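Local coordinates for protein sugar isomerase (Sinorhizobium meliloti, PDB 3QC0) that binds a zinc ion in a xylose isomerase-like TIM barrel and probably interconverts sugars as an isomerase, at residues 142-148 with 177-183; 216-222 with 247-252. All blocks are in the same frame, centred on the assembly; numbering follows the deposited sequence.

Contact 1 of 2, residues 142-148 with 177-183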
loop_
_atom_site.group_PDB
_atom_site.type_symbol
_atom_site.label_atom_id
_atom_site.label_comp_id
_atom_site.label_asym_id
_atom_site.label_seq_id
_atom_site.Cartn_x
_atom_site.Cartn_y
_atom_site.Cartn_z
ATOM N N GLU A 142 0.350 -15.196 -2.405
ATOM C CA GLU A 142 0.028 -14.271 -1.303
ATOM C C GLU A 142 0.143 -12.844 -1.851
ATOM O O GLU A 142 1.238 -12.355 -2.063
ATOM C CB GLU A 142 0.969 -14.469 -0.119
ATOM C CG GLU A 142 0.468 -13.756 1.134
ATOM C CD GLU A 142 1.430 -13.803 2.291
ATOM O OE1 GLU A 142 2.622 -13.987 2.040
ATOM O OE2 GLU A 142 0.954 -13.647 3.429
ATOM N N PRO A 143 -0.995 -12.200 -2.159
ATOM C CA PRO A 143 -0.830 -10.753 -2.468
ATOM C C PRO A 143 -0.230 -10.066 -1.244
ATOM O O PRO A 143 -0.653 -10.342 -0.112
ATOM C CB PRO A 143 -2.257 -10.282 -2.773
ATOM C CG PRO A 143 -3.150 -11.286 -2.098
ATOM C CD PRO A 143 -2.399 -12.613 -2.171
ATOM N N LEU A 144 0.729 -9.183 -1.487
ATOM C CA LEU A 144 1.456 -8.494 -0.440
ATOM C C LEU A 144 1.054 -7.026 -0.454
ATOM O O LEU A 144 0.667 -6.468 -1.478
ATOM C CB LEU A 144 2.973 -8.609 -0.593
ATOM C CG LEU A 144 3.662 -9.500 0.459
ATOM C CD1 LEU A 144 3.251 -10.985 0.350
ATOM C CD2 LEU A 144 5.171 -9.268 0.406
ATOM N N HIS A 145 1.167 -6.409 0.723
ATOM C CA HIS A 145 0.835 -5.022 0.857
ATOM C C HIS A 145 1.541 -4.239 -0.248
ATOM O O HIS A 145 2.718 -4.459 -0.509
ATOM C CB HIS A 145 1.288 -4.473 2.198
ATOM C CG HIS A 145 0.607 -3.210 2.564
ATOM N ND1 HIS A 145 0.949 -1.992 2.001
ATOM C CD2 HIS A 145 -0.396 -2.971 3.447
ATOM C CE1 HIS A 145 0.177 -1.048 2.549
ATOM N NE2 HIS A 145 -0.682 -1.622 3.380
ATOM N N PRO A 146 0.839 -3.258 -0.825
ATOM C CA PRO A 146 1.461 -2.438 -1.853
ATOM C C PRO A 146 2.800 -1.794 -1.493
ATOM O O PRO A 146 3.588 -1.522 -2.389
ATOM C CB PRO A 146 0.384 -1.372 -2.149
ATOM C CG PRO A 146 -0.902 -2.172 -2.001
ATOM C CD PRO A 146 -0.629 -3.140 -0.838
HETATM N N MSE A 147 3.073 -1.549 -0.209
HETATM C CA MSE A 147 4.355 -0.975 0.172
HETATM C C MSE A 147 5.537 -1.871 -0.135
HETATM O O MSE A 147 6.663 -1.378 -0.171
HETATM C CB MSE A 147 4.400 -0.525 1.641
HETATM C CG MSE A 147 4.297 -1.603 2.613
HETATM SE SE MSE A 147 4.088 -0.717 4.437
HETATM C CE MSE A 147 3.355 -2.266 5.261
ATOM N N TYR A 148 5.261 -3.171 -0.392
ATOM C CA TYR A 148 6.287 -4.136 -0.739
ATOM C C TYR A 148 6.511 -4.325 -2.240
ATOM O O TYR A 148 7.325 -5.167 -2.663
ATOM C CB TYR A 148 5.907 -5.498 -0.127
ATOM C CG TYR A 148 5.726 -5.429 1.393
ATOM C CD1 TYR A 148 6.708 -4.876 2.217
ATOM C CD2 TYR A 148 4.595 -5.916 2.008
ATOM C CE1 TYR A 148 6.541 -4.807 3.600
ATOM C CE2 TYR A 148 4.427 -5.865 3.375
ATOM C CZ TYR A 148 5.380 -5.279 4.183
ATOM O OH TYR A 148 5.196 -5.278 5.572
ATOM N N ASP A 177 -3.847 -12.685 3.673
ATOM C CA ASP A 177 -3.208 -12.196 4.904
ATOM C C ASP A 177 -3.767 -10.817 5.153
ATOM O O ASP A 177 -3.663 -9.945 4.301
ATOM C CB ASP A 177 -1.697 -12.179 4.694
ATOM C CG ASP A 177 -0.906 -11.718 5.903
ATOM O OD1 ASP A 177 -1.424 -10.905 6.683
ATOM O OD2 ASP A 177 0.254 -12.187 6.041
ATOM N N VAL A 178 -4.450 -10.660 6.277
ATOM C CA VAL A 178 -5.162 -9.410 6.567
ATOM C C VAL A 178 -4.218 -8.221 6.516
ATOM O O VAL A 178 -4.646 -7.120 6.147
ATOM C CB VAL A 178 -5.894 -9.467 7.919
ATOM C CG1 VAL A 178 -6.964 -10.610 7.868
ATOM C CG2 VAL A 178 -4.935 -9.655 9.115
ATOM N N TYR A 179 -2.951 -8.421 6.858
ATOM C CA TYR A 179 -2.009 -7.299 6.848
ATOM C C TYR A 179 -1.886 -6.705 5.458
ATOM O O TYR A 179 -1.766 -5.523 5.261
ATOM C CB TYR A 179 -0.610 -7.718 7.327
ATOM C CG TYR A 179 0.200 -6.579 7.891
ATOM C CD1 TYR A 179 -0.151 -5.997 9.106
ATOM C CD2 TYR A 179 1.318 -6.074 7.226
ATOM C CE1 TYR A 179 0.570 -4.933 9.630
ATOM C CE2 TYR A 179 2.071 -5.026 7.761
ATOM C CZ TYR A 179 1.685 -4.457 8.971
ATOM O OH TYR A 179 2.426 -3.432 9.528
ATOM N N HIS A 180 -1.903 -7.585 4.464
ATOM C CA HIS A 180 -1.623 -7.196 3.099
ATOM C C HIS A 180 -2.851 -6.677 2.363
ATOM O O HIS A 180 -2.698 -5.965 1.348
ATOM C CB HIS A 180 -1.062 -8.396 2.329
ATOM C CG HIS A 180 0.221 -8.903 2.892
ATOM N ND1 HIS A 180 1.237 -8.052 3.275
ATOM C CD2 HIS A 180 0.666 -10.168 3.125
ATOM C CE1 HIS A 180 2.240 -8.776 3.756
ATOM N NE2 HIS A 180 1.920 -10.056 3.668
ATOM N N VAL A 181 -4.050 -7.098 2.809
ATOM C CA VAL A 181 -5.275 -6.845 2.031
ATOM C C VAL A 181 -6.368 -6.024 2.725
ATOM O O VAL A 181 -7.338 -5.664 2.052
ATOM C CB VAL A 181 -5.932 -8.213 1.553
ATOM C CG1 VAL A 181 -4.933 -9.112 0.849
ATOM C CG2 VAL A 181 -6.610 -8.978 2.742
ATOM N N TRP A 182 -6.253 -5.767 4.033
ATOM C CA TRP A 182 -7.375 -5.224 4.813
ATOM C C TRP A 182 -7.907 -3.902 4.229
ATOM O O TRP A 182 -9.088 -3.607 4.349
ATOM C CB TRP A 182 -7.003 -5.003 6.275
ATOM C CG TRP A 182 -6.092 -3.865 6.490
ATOM C CD1 TRP A 182 -4.752 -3.848 6.357
ATOM C CD2 TRP A 182 -6.490 -2.516 6.793
ATOM N NE1 TRP A 182 -4.270 -2.570 6.583
ATOM C CE2 TRP A 182 -5.329 -1.742 6.864
ATOM C CE3 TRP A 182 -7.707 -1.937 7.057
ATOM C CZ2 TRP A 182 -5.356 -0.365 7.166
ATOM C CZ3 TRP A 182 -7.763 -0.591 7.324
ATOM C CH2 TRP A 182 -6.578 0.200 7.386
ATOM N N TRP A 183 -7.001 -3.119 3.652
ATOM C CA TRP A 183 -7.260 -1.768 3.137
ATOM C C TRP A 183 -7.975 -1.748 1.805
ATOM O O TRP A 183 -8.450 -0.720 1.355
ATOM C CB TRP A 183 -5.870 -1.017 3.017
ATOM C CG TRP A 183 -5.056 -1.737 2.032
ATOM C CD1 TRP A 183 -4.211 -2.788 2.300
ATOM C CD2 TRP A 183 -5.125 -1.648 0.606
ATOM N NE1 TRP A 183 -3.745 -3.327 1.147
ATOM C CE2 TRP A 183 -4.299 -2.671 0.087
ATOM C CE3 TRP A 183 -5.780 -0.780 -0.299
ATOM C CZ2 TRP A 183 -4.122 -2.874 -1.268
ATOM C CZ3 TRP A 183 -5.606 -0.994 -1.643
ATOM C CH2 TRP A 183 -4.792 -2.031 -2.118
HETATM O O HOH W 1 -2.571 -11.863 1.236
HETATM O O HOH W 2 -2.503 -0.255 5.084
#

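Contact 2 of 2, residues 216-222 with 247-252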
loop_
_atom_site.group_PDB
_atom_site.type_symbol
_atom_site.label_atom_id
_atom_site.label_comp_id
_atom_site.label_asym_id
_atom_site.label_seq_id
_atom_site.Cartn_x
_atom_site.Cartn_y
_atom_site.Cartn_z
ATOM N N LEU A 216 8.099 -3.268 7.990
ATOM C CA LEU A 216 8.202 -4.727 7.970
ATOM C C LEU A 216 7.958 -5.383 9.306
ATOM O O LEU A 216 7.240 -6.406 9.340
ATOM C CB LEU A 216 9.589 -5.161 7.460
ATOM C CG LEU A 216 9.710 -6.658 7.179
ATOM C CD1 LEU A 216 8.878 -7.062 5.971
ATOM C CD2 LEU A 216 11.168 -7.029 6.957
ATOM N N THR A 217 8.532 -4.825 10.385
ATOM C CA THR A 217 8.536 -5.537 11.660
ATOM C C THR A 217 7.712 -4.875 12.764
ATOM O O THR A 217 8.092 -4.909 13.960
ATOM C CB THR A 217 9.983 -5.739 12.121
ATOM O OG1 THR A 217 10.589 -4.452 12.299
ATOM C CG2 THR A 217 10.774 -6.595 11.096
ATOM N N ASP A 218 6.592 -4.255 12.390
ATOM C CA ASP A 218 5.646 -3.732 13.374
ATOM C C ASP A 218 4.197 -4.141 13.097
ATOM O O ASP A 218 3.251 -3.344 13.263
ATOM C CB ASP A 218 5.808 -2.210 13.488
ATOM C CG ASP A 218 5.155 -1.641 14.738
ATOM O OD1 ASP A 218 5.269 -2.285 15.821
ATOM O OD2 ASP A 218 4.527 -0.552 14.646
ATOM N N ARG A 219 4.006 -5.392 12.703
ATOM C CA ARG A 219 2.670 -5.972 12.713
ATOM C C ARG A 219 2.133 -6.026 14.137
ATOM O O ARG A 219 2.911 -6.216 15.099
ATOM C CB ARG A 219 2.623 -7.379 12.142
ATOM C CG ARG A 219 3.096 -7.527 10.723
ATOM C CD ARG A 219 2.675 -8.873 10.179
ATOM N NE ARG A 219 3.033 -9.068 8.789
ATOM C CZ ARG A 219 2.507 -10.001 8.002
ATOM N NH1 ARG A 219 1.666 -10.912 8.482
ATOM N NH2 ARG A 219 2.863 -10.054 6.724
ATOM N N GLY A 220 0.821 -5.897 14.273
ATOM C CA GLY A 220 0.153 -5.922 15.571
ATOM C C GLY A 220 -0.378 -7.279 15.947
ATOM O O GLY A 220 -0.701 -8.112 15.080
HETATM N N MSE A 221 -0.431 -7.526 17.260
HETATM C CA MSE A 221 -1.234 -8.586 17.788
HETATM C C MSE A 221 -2.700 -8.272 17.480
HETATM O O MSE A 221 -3.149 -7.120 17.586
HETATM C CB MSE A 221 -1.012 -8.652 19.303
HETATM C CG MSE A 221 -1.815 -9.683 20.052
HETATM SE SE MSE A 221 -1.535 -11.524 19.570
HETATM C CE MSE A 221 0.300 -11.573 20.327
HETATM N N MSE A 222 -3.446 -9.293 17.144
HETATM C CA MSE A 222 -4.862 -9.142 16.831
HETATM C C MSE A 222 -5.583 -8.416 17.946
HETATM O O MSE A 222 -5.511 -8.823 19.097
HETATM C CB MSE A 222 -5.539 -10.491 16.654
HETATM C CG MSE A 222 -5.116 -11.282 15.476
HETATM SE SE MSE A 222 -3.480 -12.325 15.714
HETATM C CE MSE A 222 -3.935 -13.423 17.198
ATOM N N VAL A 247 -1.633 -17.151 12.710
ATOM C CA VAL A 247 -1.068 -15.957 13.309
ATOM C C VAL A 247 0.342 -15.693 12.839
ATOM O O VAL A 247 1.266 -16.448 13.084
ATOM C CB VAL A 247 -1.063 -16.004 14.818
ATOM C CG1 VAL A 247 -0.405 -14.736 15.393
ATOM C CG2 VAL A 247 -2.507 -16.258 15.322
ATOM N N GLU A 248 0.498 -14.585 12.132
ATOM C CA GLU A 248 1.778 -14.221 11.553
ATOM C C GLU A 248 2.083 -12.783 11.935
ATOM O O GLU A 248 1.556 -11.827 11.372
ATOM C CB GLU A 248 1.766 -14.398 10.028
ATOM C CG GLU A 248 3.102 -14.102 9.386
ATOM C CD GLU A 248 3.072 -14.244 7.903
ATOM O OE1 GLU A 248 2.021 -14.009 7.325
ATOM O OE2 GLU A 248 4.101 -14.647 7.327
ATOM N N ILE A 249 2.909 -12.638 12.960
ATOM C CA ILE A 249 3.292 -11.354 13.527
ATOM C C ILE A 249 4.808 -11.168 13.447
ATOM O O ILE A 249 5.568 -11.991 13.946
ATOM C CB ILE A 249 2.843 -11.222 15.008
ATOM C CG1 ILE A 249 1.320 -11.317 15.098
ATOM C CG2 ILE A 249 3.354 -9.886 15.610
ATOM C CD1 ILE A 249 0.717 -11.497 16.508
ATOM N N PHE A 250 5.242 -10.084 12.825
ATOM C CA PHE A 250 6.618 -9.613 12.841
ATOM C C PHE A 250 6.645 -8.374 13.741
ATOM O O PHE A 250 6.065 -7.351 13.374
ATOM C CB PHE A 250 7.143 -9.219 11.439
ATOM C CG PHE A 250 6.854 -10.211 10.324
ATOM C CD1 PHE A 250 6.705 -11.560 10.540
ATOM C CD2 PHE A 250 6.814 -9.764 9.013
ATOM C CE1 PHE A 250 6.435 -12.437 9.476
ATOM C CE2 PHE A 250 6.556 -10.637 7.961
ATOM C CZ PHE A 250 6.345 -11.981 8.202
ATOM N N SER A 251 7.256 -8.454 14.924
ATOM C CA SER A 251 7.206 -7.343 15.896
ATOM C C SER A 251 8.535 -7.180 16.619
ATOM O O SER A 251 8.729 -7.711 17.724
ATOM C CB SER A 251 6.069 -7.540 16.891
ATOM O OG SER A 251 6.019 -6.476 17.854
ATOM N N ALA A 252 9.423 -6.414 16.014
ATOM C CA ALA A 252 10.804 -6.328 16.483
ATOM C C ALA A 252 10.896 -5.713 17.867
ATOM O O ALA A 252 11.788 -6.090 18.633
ATOM C CB ALA A 252 11.670 -5.539 15.503
HETATM O O HOH W 3 4.350 -4.593 16.770
#

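Contact 1 of 2, residues 142-148 with 177-183
His145 and His180 bring the two backbones to 4.0 Å between their CA atoms, whereas Glu142 CA and Asp177 CA, where two neighbouring strands of the TIM barrel end, stand 7.3 Å apart. Segment 142-148 runs on as a loop closing in a 3-10 turn at 146-148; segment 177-183 breaks from its strand into the short helix 178-181, with Asp177 as N-cap through its OD1 and Tyr179 N. A water accepts from Asp177 N and donates to Pro143 O, linking the two backbones. Glu142 OE2 and Asp177 OD2, 3.1 Å apart, are drawn together by the zinc ion that both bind, and His204 and Glu248 complete the site. His180 fills the middle. With CG anti to its carbonyl carbon (chi1 -62°), its ring slips in beside Leu144, whose CG sits over one face, 3.8 Å from the ring centroid in a CH-pi contact, while Glu142 OE2 approaches the rim in plane. The imidazole NE2 is hydrogen-bonded to an unidentified ligand in the pocket. Farther out, Met147 (selenomethionine) N donates almost straight to His145 ND1 (174°), in the ring plane, which fixes the rotation of that imidazole; a water bonded to its NE2 also takes a weak bond from Trp182 NE1. Pro146 and Trp183 pack on Trp183 and Pro146 of the second subunit. Within the chain, Pro146 CG meets Trp183 CZ2 at 3.4 Å.

Contact 2 of 2, residues 216-222 with 247-252
Arg219 and Phe250 lie at the centre of two irregular loops after the last two strands of the TIM barrel, joined by a single beta bridge between Asp218 and Ser251. Two backbone bonds flank it: Arg219 N reaches Phe250 O at 2.9 Å, and Ala252 N donates to Thr217 O. The tight part is the inner one. Arg219 stretches out from CG to NE alongside the Phe250 side chain, its guanidinium lying over one face of the phenyl ring, CZ 4.4 Å from the centroid in a cation-pi contact, with the planes 35° apart. Its NH1 bonds Glu248 O from above the carbonyl plane, makes a weak, salt-bridging bond to Glu248 OE1 and also bonds Asp177 OD2, both zinc ligands. Well buried are Val247, Glu248, Ile249 and the selenomethionines: Ile249 CD1 touches Met221 SE at 3.8 Å, and Met222, bent at chi2 and chi3, brings CE onto Val247 CG2. The outer end is looser: Leu216, Thr217 and Ala252 are partly exposed, as is Phe250, whose ring edge meets Leu216 O in plane, while Ser251 CA makes a CA-H...O contact with Thr217 O and Thr217 OG1 touches Ala252 CB. Beside the bridge, Asp218 OD2 forms a salt bridge with Lys213 and Ser251 OG bonds Trp255 N; a water donates to Asp218 OD1 and Arg219 O and accepts from Ser251 OG, each at 2.7 Å.

Overall arrangement
From the N terminus, the first five strands of the barrel, the last being 139-141, precede contact 1. It closes at the C-terminal end of strand 172-177, the loop between its segments holding helix 158-168. Contact 2 opens only after strand 200-205 and closes after strand 245-247, spanning helix 229-238; the two loops therefore follow in series, neither nesting nor crossing. Contact 1 ties together the C-terminal ends of strands 139-141 and 172-177, contact 2 the loops after strands 200-205 and 245-247. They meet around the zinc: Asp177 OD2 forms a salt bridge with Arg219 NH1 at 3.1 Å, and Tyr179 packs on the same arginine.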